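Local coordinates for protein putative isomerase (Sinorhizobium meliloti, PDB 2PPG) that is of unknown function but belongs to the enolase superfamily, pairing an alpha+beta capping domain with a TIM-barrel-like domain, at residues R58-T61 and A65-W68; A102-L107 and D123-I128; R354-G359 and K382-L387. One frame throughout, in Å; residues are numbered along the deposited sequence.

Contact 1. Residues R58-T61 and A65-W68; sequences RIET and AVGW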
ATOM      1  N   ARG A  58       9.999  -6.512  47.818  1.00 32.49           N
ATOM      2  CA  ARG A  58      10.568  -5.550  48.742  1.00 35.28           C
ATOM      3  C   ARG A  58      12.061  -5.533  48.488  1.00 35.18           C
ATOM      4  O   ARG A  58      12.711  -6.572  48.572  1.00 34.24           O
ATOM      5  CB  ARG A  58      10.286  -5.991  50.174  1.00 38.22           C
ATOM      6  CG  ARG A  58      10.827  -5.086  51.259  1.00 38.35           C
ATOM      7  CD  ARG A  58      10.804  -5.828  52.592  1.00 39.70           C
ATOM      8  NE  ARG A  58      11.078  -4.941  53.717  1.00 39.87           N
ATOM      9  CZ  ARG A  58      12.290  -4.681  54.201  1.00 36.26           C
ATOM     10  NH1 ARG A  58      12.421  -3.852  55.218  1.00 33.54           N
ATOM     11  NH2 ARG A  58      13.367  -5.245  53.670  1.00 37.30           N
ATOM     12  N   ILE A  59      12.595  -4.360  48.160  1.00 33.53           N
ATOM     13  CA  ILE A  59      13.999  -4.221  47.803  1.00 33.85           C
ATOM     14  C   ILE A  59      14.683  -3.248  48.752  1.00 35.55           C
ATOM     15  O   ILE A  59      14.184  -2.152  48.979  1.00 37.80           O
ATOM     16  CB  ILE A  59      14.180  -3.733  46.330  1.00 32.24           C
ATOM     17  CG1 ILE A  59      13.498  -4.704  45.362  1.00 30.15           C
ATOM     18  CG2 ILE A  59      15.668  -3.558  45.990  1.00 28.04           C
ATOM     19  CD1 ILE A  59      13.861  -4.515  43.903  1.00 31.60           C
ATOM     20  N   GLU A  60      15.820  -3.656  49.305  1.00 33.94           N
ATOM     21  CA  GLU A  60      16.546  -2.824  50.247  1.00 35.87           C
ATOM     22  C   GLU A  60      17.969  -2.498  49.776  1.00 33.71           C
ATOM     23  O   GLU A  60      18.714  -3.381  49.339  1.00 26.25           O
ATOM     24  CB  GLU A  60      16.575  -3.484  51.630  1.00 36.02           C
ATOM     25  CG  GLU A  60      17.263  -2.653  52.719  1.00 37.37           C
ATOM     26  CD  GLU A  60      17.205  -3.304  54.104  1.00 41.45           C
ATOM     27  OE1 GLU A  60      16.368  -4.216  54.302  1.00 44.23           O
ATOM     28  OE2 GLU A  60      17.995  -2.899  54.997  1.00 42.43           O
ATOM     29  N   THR A  61      18.331  -1.220  49.889  1.00 35.38           N
ATOM     30  CA  THR A  61      19.676  -0.750  49.568  1.00 36.88           C
ATOM     31  C   THR A  61      20.644  -0.976  50.726  1.00 37.75           C
ATOM     32  O   THR A  61      20.233  -1.269  51.835  1.00 35.53           O
ATOM     33  CB  THR A  61      19.682   0.737  49.237  1.00 35.04           C
ATOM     34  OG1 THR A  61      19.310   1.481  50.403  1.00 37.93           O
ATOM     35  CG2 THR A  61      18.699   1.026  48.130  1.00 35.50           C
ATOM     36  N   ALA A  65      17.546   2.019  52.812  1.00 31.68           N
ATOM     37  CA  ALA A  65      16.310   2.418  52.130  1.00 31.41           C
ATOM     38  C   ALA A  65      15.564   1.175  51.604  1.00 33.93           C
ATOM     39  O   ALA A  65      16.177   0.137  51.296  1.00 35.22           O
ATOM     40  CB  ALA A  65      16.580   3.428  51.004  1.00 28.70           C
ATOM     41  N   VAL A  66      14.242   1.286  51.529  1.00 29.36           N
ATOM     42  CA  VAL A  66      13.391   0.177  51.160  1.00 31.42           C
ATOM     43  C   VAL A  66      12.415   0.625  50.065  1.00 34.59           C
ATOM     44  O   VAL A  66      11.763   1.678  50.170  1.00 30.04           O
ATOM     45  CB  VAL A  66      12.613  -0.376  52.390  1.00 35.49           C
ATOM     46  CG1 VAL A  66      11.682  -1.503  51.982  1.00 34.91           C
ATOM     47  CG2 VAL A  66      13.577  -0.867  53.473  1.00 36.26           C
ATOM     48  N   GLY A  67      12.351  -0.170  48.998  1.00 33.96           N
ATOM     49  CA  GLY A  67      11.436   0.071  47.902  1.00 28.79           C
ATOM     50  C   GLY A  67      10.445  -1.068  47.787  1.00 29.94           C
ATOM     51  O   GLY A  67      10.765  -2.226  48.071  1.00 33.30           O
ATOM     52  N   TRP A  68       9.232  -0.746  47.363  1.00 26.13           N
ATOM     53  CA  TRP A  68       8.230  -1.771  47.197  1.00 26.13           C
ATOM     54  C   TRP A  68       7.721  -1.803  45.776  1.00 26.99           C
ATOM     55  O   TRP A  68       7.519  -0.762  45.157  1.00 27.74           O
ATOM     56  CB  TRP A  68       7.060  -1.533  48.138  1.00 25.44           C
ATOM     57  CG  TRP A  68       7.343  -1.844  49.580  1.00 26.05           C
ATOM     58  CD1 TRP A  68       7.703  -0.955  50.553  1.00 26.09           C
ATOM     59  CD2 TRP A  68       7.240  -3.122  50.221  1.00 24.35           C
ATOM     60  NE1 TRP A  68       7.825  -1.596  51.758  1.00 28.37           N
ATOM     61  CE2 TRP A  68       7.554  -2.926  51.589  1.00 24.64           C
ATOM     62  CE3 TRP A  68       6.892  -4.411  49.778  1.00 22.81           C
ATOM     63  CZ2 TRP A  68       7.550  -3.966  52.520  1.00 25.81           C
ATOM     64  CZ3 TRP A  68       6.884  -5.454  50.699  1.00 24.62           C
ATOM     65  CH2 TRP A  68       7.211  -5.224  52.061  1.00 28.13           C
TER

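Contact 2. Residues A102-L107 and D123-I128; sequences AIHDDL and DALAAI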
ATOM      1  N   ALA A 102      17.740   1.125  32.791  1.00 27.63           N
ATOM      2  CA  ALA A 102      18.856   0.413  32.205  1.00 25.77           C
ATOM      3  C   ALA A 102      18.883  -1.008  32.766  1.00 27.80           C
ATOM      4  O   ALA A 102      19.112  -1.985  32.041  1.00 32.99           O
ATOM      5  CB  ALA A 102      20.166   1.148  32.491  1.00 25.53           C
ATOM      6  N   ILE A 103      18.612  -1.119  34.059  1.00 26.63           N
ATOM      7  CA  ILE A 103      18.505  -2.414  34.715  1.00 26.59           C
ATOM      8  C   ILE A 103      17.370  -3.222  34.078  1.00 27.27           C
ATOM      9  O   ILE A 103      17.539  -4.402  33.777  1.00 28.77           O
ATOM     10  CB  ILE A 103      18.285  -2.248  36.239  1.00 24.12           C
ATOM     11  CG1 ILE A 103      19.545  -1.692  36.921  1.00 24.27           C
ATOM     12  CG2 ILE A 103      17.858  -3.542  36.888  1.00 19.38           C
ATOM     13  CD1 ILE A 103      19.228  -0.883  38.208  1.00 22.19           C
ATOM     14  N   HIS A 104      16.227  -2.582  33.842  1.00 26.89           N
ATOM     15  CA  HIS A 104      15.111  -3.270  33.203  1.00 25.93           C
ATOM     16  C   HIS A 104      15.534  -3.904  31.877  1.00 28.96           C
ATOM     17  O   HIS A 104      15.171  -5.040  31.583  1.00 29.97           O
ATOM     18  CB  HIS A 104      13.925  -2.335  32.962  1.00 24.80           C
ATOM     19  CG  HIS A 104      12.804  -3.001  32.228  1.00 26.13           C
ATOM     20  ND1 HIS A 104      11.847  -3.761  32.867  1.00 25.20           N
ATOM     21  CD2 HIS A 104      12.517  -3.065  30.906  1.00 22.66           C
ATOM     22  CE1 HIS A 104      11.015  -4.258  31.971  1.00 25.54           C
ATOM     23  NE2 HIS A 104      11.396  -3.845  30.774  1.00 25.71           N
ATOM     24  N   ASP A 105      16.290  -3.152  31.077  1.00 31.16           N
ATOM     25  CA  ASP A 105      16.781  -3.628  29.790  1.00 30.66           C
ATOM     26  C   ASP A 105      17.814  -4.736  29.945  1.00 33.51           C
ATOM     27  O   ASP A 105      17.752  -5.734  29.242  1.00 32.52           O
ATOM     28  CB  ASP A 105      17.365  -2.474  28.979  1.00 30.84           C
ATOM     29  CG  ASP A 105      16.294  -1.535  28.438  1.00 32.36           C
ATOM     30  OD1 ASP A 105      15.151  -1.991  28.221  1.00 30.71           O
ATOM     31  OD2 ASP A 105      16.596  -0.337  28.232  1.00 31.11           O
ATOM     32  N   ASP A 106      18.763  -4.556  30.861  1.00 37.07           N
ATOM     33  CA  ASP A 106      19.768  -5.587  31.143  1.00 35.94           C
ATOM     34  C   ASP A 106      19.132  -6.929  31.461  1.00 33.88           C
ATOM     35  O   ASP A 106      19.558  -7.945  30.934  1.00 35.73           O
ATOM     36  CB  ASP A 106      20.677  -5.158  32.293  1.00 39.14           C
ATOM     37  CG  ASP A 106      21.694  -4.099  31.872  1.00 42.55           C
ATOM     38  OD1 ASP A 106      21.749  -3.771  30.664  1.00 42.02           O
ATOM     39  OD2 ASP A 106      22.440  -3.598  32.752  1.00 41.79           O
ATOM     40  N   LEU A 107      18.090  -6.913  32.297  1.00 35.28           N
ATOM     41  CA  LEU A 107      17.401  -8.127  32.757  1.00 31.99           C
ATOM     42  C   LEU A 107      16.533  -8.720  31.660  1.00 29.64           C
ATOM     43  O   LEU A 107      16.334  -9.931  31.563  1.00 26.95           O
ATOM     44  CB  LEU A 107      16.508  -7.817  33.957  1.00 31.68           C
ATOM     45  CG  LEU A 107      17.055  -7.261  35.278  1.00 32.15           C
ATOM     46  CD1 LEU A 107      15.908  -7.080  36.311  1.00 27.12           C
ATOM     47  CD2 LEU A 107      18.177  -8.122  35.836  1.00 27.70           C
ATOM     48  N   ASP A 123       6.193  -9.749  33.961  1.00 24.88           N
ATOM     49  CA  ASP A 123       5.557  -9.600  35.268  1.00 26.15           C
ATOM     50  C   ASP A 123       6.598  -9.441  36.377  1.00 27.42           C
ATOM     51  O   ASP A 123       6.502  -8.538  37.210  1.00 30.07           O
ATOM     52  CB  ASP A 123       4.646 -10.793  35.573  1.00 30.47           C
ATOM     53  CG  ASP A 123       3.200 -10.578  35.100  1.00 34.26           C
ATOM     54  OD1 ASP A 123       2.924  -9.573  34.405  1.00 35.46           O
ATOM     55  OD2 ASP A 123       2.333 -11.422  35.431  1.00 33.57           O
ATOM     56  N   ALA A 124       7.598 -10.321  36.375  1.00 29.53           N
ATOM     57  CA  ALA A 124       8.694 -10.279  37.340  1.00 27.51           C
ATOM     58  C   ALA A 124       9.532  -9.011  37.221  1.00 31.02           C
ATOM     59  O   ALA A 124      10.022  -8.484  38.230  1.00 33.68           O
ATOM     60  CB  ALA A 124       9.578 -11.504  37.186  1.00 23.84           C
ATOM     61  N   LEU A 125       9.702  -8.527  35.990  1.00 31.59           N
ATOM     62  CA  LEU A 125      10.467  -7.305  35.751  1.00 29.22           C
ATOM     63  C   LEU A 125       9.690  -6.123  36.264  1.00 27.20           C
ATOM     64  O   LEU A 125      10.239  -5.257  36.944  1.00 30.63           O
ATOM     65  CB  LEU A 125      10.780  -7.126  34.265  1.00 29.51           C
ATOM     66  CG  LEU A 125      11.663  -8.194  33.602  1.00 28.15           C
ATOM     67  CD1 LEU A 125      11.864  -7.877  32.146  1.00 24.04           C
ATOM     68  CD2 LEU A 125      12.998  -8.307  34.306  1.00 28.62           C
ATOM     69  N   ALA A 126       8.401  -6.109  35.953  1.00 25.39           N
ATOM     70  CA  ALA A 126       7.509  -5.022  36.350  1.00 24.82           C
ATOM     71  C   ALA A 126       7.566  -4.751  37.860  1.00 27.72           C
ATOM     72  O   ALA A 126       7.501  -3.597  38.299  1.00 25.60           O
ATOM     73  CB  ALA A 126       6.089  -5.349  35.920  1.00 21.24           C
ATOM     74  N   ALA A 127       7.701  -5.815  38.651  1.00 26.32           N
ATOM     75  CA  ALA A 127       7.660  -5.682  40.097  1.00 25.09           C
ATOM     76  C   ALA A 127       8.978  -5.185  40.643  1.00 27.59           C
ATOM     77  O   ALA A 127       8.992  -4.380  41.583  1.00 29.60           O
ATOM     78  CB  ALA A 127       7.293  -6.976  40.737  1.00 25.34           C
ATOM     79  N   ILE A 128      10.078  -5.687  40.078  1.00 26.78           N
ATOM     80  CA  ILE A 128      11.419  -5.193  40.401  1.00 25.20           C
ATOM     81  C   ILE A 128      11.573  -3.733  39.955  1.00 26.92           C
ATOM     82  O   ILE A 128      12.094  -2.885  40.688  1.00 24.40           O
ATOM     83  CB  ILE A 128      12.480  -6.031  39.701  1.00 27.01           C
ATOM     84  CG1 ILE A 128      12.515  -7.432  40.307  1.00 31.53           C
ATOM     85  CG2 ILE A 128      13.853  -5.390  39.838  1.00 26.93           C
ATOM     86  CD1 ILE A 128      13.791  -8.175  39.995  1.00 32.96           C
TER

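Contact 3. Residues R354-G359 and K382-L387; sequences RRLLVG and KEAQGL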
ATOM      1  N   ARG A 354      -8.003  -0.153  51.515  1.00 45.58           N
ATOM      2  CA  ARG A 354      -7.391   1.010  52.149  1.00 45.56           C
ATOM      3  C   ARG A 354      -6.533   0.597  53.345  1.00 46.30           C
ATOM      4  O   ARG A 354      -5.421   1.096  53.510  1.00 47.29           O
ATOM      5  CB  ARG A 354      -8.450   2.051  52.542  1.00 44.30           C
ATOM      6  CG  ARG A 354      -9.342   2.483  51.381  1.00 44.41           C
ATOM      7  CD  ARG A 354     -10.465   3.416  51.820  1.00 43.94           C
ATOM      8  NE  ARG A 354     -10.133   4.790  51.473  1.00 45.57           N
ATOM      9  CZ  ARG A 354     -10.596   5.425  50.405  1.00 43.44           C
ATOM     10  NH1 ARG A 354     -11.438   4.824  49.582  1.00 47.58           N
ATOM     11  NH2 ARG A 354     -10.226   6.664  50.165  1.00 44.08           N
ATOM     12  N   ARG A 355      -7.038  -0.348  54.137  1.00 46.19           N
ATOM     13  CA  ARG A 355      -6.371  -0.827  55.359  1.00 48.25           C
ATOM     14  C   ARG A 355      -4.942  -1.310  55.135  1.00 41.97           C
ATOM     15  O   ARG A 355      -4.124  -1.327  56.052  1.00 40.10           O
ATOM     16  CB  ARG A 355      -7.164  -1.989  55.969  1.00 52.42           C
ATOM     17  CG  ARG A 355      -8.668  -1.904  55.798  1.00 59.92           C
ATOM     18  CD  ARG A 355      -9.381  -3.074  56.478  1.00 60.87           C
ATOM     19  NE  ARG A 355     -10.801  -2.779  56.700  1.00 67.02           N
ATOM     20  CZ  ARG A 355     -11.782  -3.103  55.859  1.00 67.71           C
ATOM     21  NH1 ARG A 355     -13.038  -2.782  56.156  1.00 67.93           N
ATOM     22  NH2 ARG A 355     -11.515  -3.754  54.727  1.00 67.44           N
ATOM     23  N   LEU A 356      -4.654  -1.736  53.913  1.00 40.18           N
ATOM     24  CA  LEU A 356      -3.384  -2.370  53.612  1.00 34.31           C
ATOM     25  C   LEU A 356      -2.273  -1.346  53.329  1.00 36.37           C
ATOM     26  O   LEU A 356      -1.100  -1.710  53.172  1.00 35.36           O
ATOM     27  CB  LEU A 356      -3.559  -3.308  52.420  1.00 31.08           C
ATOM     28  CG  LEU A 356      -4.795  -4.217  52.363  1.00 32.93           C
ATOM     29  CD1 LEU A 356      -4.833  -4.947  51.030  1.00 33.98           C
ATOM     30  CD2 LEU A 356      -4.830  -5.233  53.499  1.00 33.52           C
ATOM     31  N   LEU A 357      -2.635  -0.067  53.270  1.00 33.87           N
ATOM     32  CA  LEU A 357      -1.715   0.929  52.758  1.00 33.94           C
ATOM     33  C   LEU A 357      -1.457   2.073  53.714  1.00 32.05           C
ATOM     34  O   LEU A 357      -2.317   2.421  54.515  1.00 32.67           O
ATOM     35  CB  LEU A 357      -2.244   1.487  51.436  1.00 36.55           C
ATOM     36  CG  LEU A 357      -2.578   0.474  50.333  1.00 37.70           C
ATOM     37  CD1 LEU A 357      -3.186   1.204  49.167  1.00 34.47           C
ATOM     38  CD2 LEU A 357      -1.339  -0.313  49.892  1.00 35.43           C
ATOM     39  N   VAL A 358      -0.255   2.640  53.627  1.00 28.69           N
ATOM     40  CA  VAL A 358       0.028   3.955  54.209  1.00 27.25           C
ATOM     41  C   VAL A 358       0.228   4.948  53.063  1.00 27.60           C
ATOM     42  O   VAL A 358       0.347   4.540  51.906  1.00 32.49           O
ATOM     43  CB  VAL A 358       1.263   3.946  55.131  1.00 24.23           C
ATOM     44  CG1 VAL A 358       0.958   3.175  56.418  1.00 22.31           C
ATOM     45  CG2 VAL A 358       2.455   3.370  54.416  1.00 18.92           C
ATOM     46  N   GLY A 359       0.238   6.242  53.371  1.00 25.34           N
ATOM     47  CA  GLY A 359       0.385   7.277  52.348  1.00 23.86           C
ATOM     48  C   GLY A 359      -0.908   8.031  52.125  1.00 25.87           C
ATOM     49  O   GLY A 359      -1.884   7.799  52.816  1.00 29.94           O
ATOM     50  N   LYS A 382       1.900  -1.776  58.326  1.00 42.05           N
ATOM     51  CA  LYS A 382       2.401  -2.793  59.273  1.00 43.15           C
ATOM     52  C   LYS A 382       1.506  -4.043  59.308  1.00 40.37           C
ATOM     53  O   LYS A 382       2.004  -5.171  59.364  1.00 34.78           O
ATOM     54  CB  LYS A 382       2.564  -2.234  60.702  1.00 48.19           C
ATOM     55  CG  LYS A 382       3.585  -1.078  60.893  1.00 57.49           C
ATOM     56  CD  LYS A 382       4.802  -1.118  59.949  1.00 61.84           C
ATOM     57  CE  LYS A 382       5.747  -2.287  60.242  1.00 66.68           C
ATOM     58  NZ  LYS A 382       6.452  -2.144  61.546  1.00 69.29           N
ATOM     59  N   GLU A 383       0.192  -3.829  59.251  0.50 39.70           N
ATOM     60  CA  GLU A 383      -0.768  -4.925  59.250  0.50 40.65           C
ATOM     61  C   GLU A 383      -0.737  -5.745  57.951  0.50 42.64           C
ATOM     62  O   GLU A 383      -0.846  -6.973  57.983  0.50 43.96           O
ATOM     63  CB  GLU A 383      -2.189  -4.425  59.570  0.50 39.55           C
ATOM     64  CG  GLU A 383      -2.731  -3.317  58.666  0.50 38.89           C
ATOM     65  CD  GLU A 383      -2.509  -1.907  59.214  0.50 38.55           C
ATOM     66  OE1 GLU A 383      -3.423  -1.071  59.049  0.50 36.93           O
ATOM     67  OE2 GLU A 383      -1.431  -1.630  59.793  0.50 35.55           O
ATOM     68  N   ALA A 384      -0.580  -5.072  56.814  1.00 41.88           N
ATOM     69  CA  ALA A 384      -0.433  -5.758  55.537  1.00 40.39           C
ATOM     70  C   ALA A 384       0.876  -6.534  55.476  1.00 39.54           C
ATOM     71  O   ALA A 384       0.905  -7.640  54.958  1.00 40.89           O
ATOM     72  CB  ALA A 384      -0.549  -4.789  54.380  1.00 41.49           C
ATOM     73  N   GLN A 385       1.948  -5.978  56.039  1.00 38.76           N
ATOM     74  CA  GLN A 385       3.226  -6.702  56.099  1.00 38.49           C
ATOM     75  C   GLN A 385       3.189  -7.952  56.973  1.00 38.97           C
ATOM     76  O   GLN A 385       3.973  -8.870  56.775  1.00 39.46           O
ATOM     77  CB  GLN A 385       4.369  -5.786  56.520  1.00 37.36           C
ATOM     78  CG  GLN A 385       4.701  -4.785  55.456  1.00 40.30           C
ATOM     79  CD  GLN A 385       5.520  -3.626  55.961  1.00 41.81           C
ATOM     80  OE1 GLN A 385       6.496  -3.805  56.683  1.00 44.38           O
ATOM     81  NE2 GLN A 385       5.134  -2.422  55.567  1.00 40.46           N
ATOM     82  N   GLY A 386       2.268  -7.994  57.930  1.00 42.29           N
ATOM     83  CA  GLY A 386       2.098  -9.173  58.776  1.00 39.94           C
ATOM     84  C   GLY A 386       1.434 -10.320  58.041  1.00 38.31           C
ATOM     85  O   GLY A 386       1.619 -11.472  58.409  1.00 39.17           O
ATOM     86  N   LEU A 387       0.666 -10.000  56.998  1.00 37.84           N
ATOM     87  CA  LEU A 387      -0.068 -11.000  56.211  1.00 36.48           C
ATOM     88  C   LEU A 387       0.751 -11.531  55.021  1.00 37.10           C
ATOM     89  O   LEU A 387       0.372 -12.505  54.360  1.00 36.13           O
ATOM     90  CB  LEU A 387      -1.403 -10.426  55.719  1.00 33.16           C
ATOM     91  CG  LEU A 387      -2.425  -9.882  56.743  1.00 34.83           C
ATOM     92  CD1 LEU A 387      -3.493  -9.021  56.068  1.00 31.40           C
ATOM     93  CD2 LEU A 387      -3.094 -10.993  57.559  1.00 30.73           C
TER

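Contact 1. Residues R58-T61 and A65-W68
I59 and G67 grip each other through two nearly straight backbone hydrogen bonds, I59 N to G67 O at 2.8 Å and G67 N to I59 O at 2.7 Å, the second lying in the carbonyl plane. Two residues on, T61 N reaches A65 O at 2.9 Å, and a weak return bond runs from A65 N to T61 OG1. The threonine hydroxyl comes to that N-H because chi1 (65°) sets OG1 between its own backbone N and carbonyl carbon. R58 and E60 form a salt bridge along strand 52-61: E60 OE1, met on its anti side, takes NH2 of R58 at 3.2 Å and lies close to the guanidinium plane. The backbone bonds belong to the beta hairpin of strands 52-61 and 66-72, in the antiparallel sheet of the N-terminal domain; I59 and G67 form a hydrogen-bonded pair, flanked by the non-hydrogen-bonded pairs R58-W68 and E60-V66. R58, E60, V66 and W68 share one face of this sheet. There the extended arginine chain, its CG anti to the backbone N (chi1 180°), runs over one face of the W68 ring. R58 CB lies 3.7 Å from the centroid of the six-membered ring in a CH-pi contact, and R58 CD stays 3.7 Å from W68 CH2. The guanidinium stands almost perpendicular (86°) to the indole, while both V66 methyls lie over one face of the guanidinium, CG2 coming within 3.6 Å of R58 NH1. I59 points to the other side, where its side chain meets A131 and L135 of helix 119-140. Charged ends of that helix's residues reach the edge strand too: K138 bonds to V66 O and D134 to W68 N.

Contact 2. Residues A102-L107 and D123-I128
H104 and L125 are the nearest CA pair of the two segments, 6.7 Å apart, where helices 100-109 and 119-140 run nearly antiparallel at 157° with the axes of their short segments 10.4 Å apart. Both belong to the helical layer of the capping domain, the alpha+beta unit that accompanies the barrel in the enolase superfamily. No hydrogen bond joins the two segments; L125 carries the contact by splitting its branches between two partners. Its CD1 methyl and CB take up the histidine, with H104 CE1 3.7 Å from L125 CB, and the two side chains stand roughly perpendicular. H104 can reach over because its CG is anti to the backbone N (chi1 176°), which carries the ring toward the neighbouring helix; NE2 makes a weak hydrogen bond to Q300 OE1. The other methyl, L125 CD2, lies 3.6 Å from L107 CB, and the two leucine chains lie alongside and run opposite ways. All four touching residues are buried, whereas acidic neighbours on helix 100-109 turn to other partners. D105 and D106 form salt bridges with R152 and R45, each of a different neighbouring subunit, so this helix also takes part in the assembly. Beyond the leucine pair the packing thins to L107 CD1 facing I128, 4.4 Å from I128 CD1.

Contact 3. Residues R354-G359 and K382-L387
At L356, chi1 of -44° sets CG anti to the carbonyl carbon, and CB makes the closest side-chain touch with A384. L356 CB and A384 CB are 3.9 Å apart, and the same alanine methyl sits 3.4 Å from L356 O, so it fits against both the base of the leucine and its carbonyl. The CA atoms of this pair are 4.9 Å apart, a close approach that the small alanine allows. The leucine end continues onto L17 of strand 7-17, while L387, three residues beyond A384 in the short, irregular helix, packs on L15 of that strand. Residues from the C-terminal part of the chain thus lean on the sheet that begins at the N-terminus, in keeping with enolase-superfamily capping domains, which draw on both ends of the chain. Just beyond L356, V358 bonds through its backbone to E379, pairing strands 357-359 and 378-380 immediately ahead of the helix. E383 is exposed, and in one of its two modelled conformers the chain bends at chi2 (-94°) and brings OE1 3.1 Å from R355 O; both atoms are acceptors, so this approach is doubtful and is no hydrogen bond. S381 supplies the polar link that the segments lack: its OG is hydrogen-bonded to R355 O and to A384 N, and its backbone to L356. With no direct hydrogen bond between the segments, their mutual contact is a small apolar one, and S381 bridges R355 O and A384 N, so the polar connection is indirect.

How the contacts relate
Along the chain the three contacts follow in series, each closing before the next opens. Contact 1, in the N-terminal sheet, touches both others: I59 CD1 lies 4.0 Å from I128 O of contact 2, and W68 CZ2 lies 4.0 Å from Q385 CD of contact 3. Centres of contacts 1 and 2 are about 15 Å apart, those of contacts 1 and 3 about 16 Å. Contacts 2 and 3 do not meet, their nearest atoms being about 14 Å apart. The hairpin therefore lies between helix 119-140 and helix 382-387, linking the helical layer of the capping domain to a late segment that follows the barrel strands.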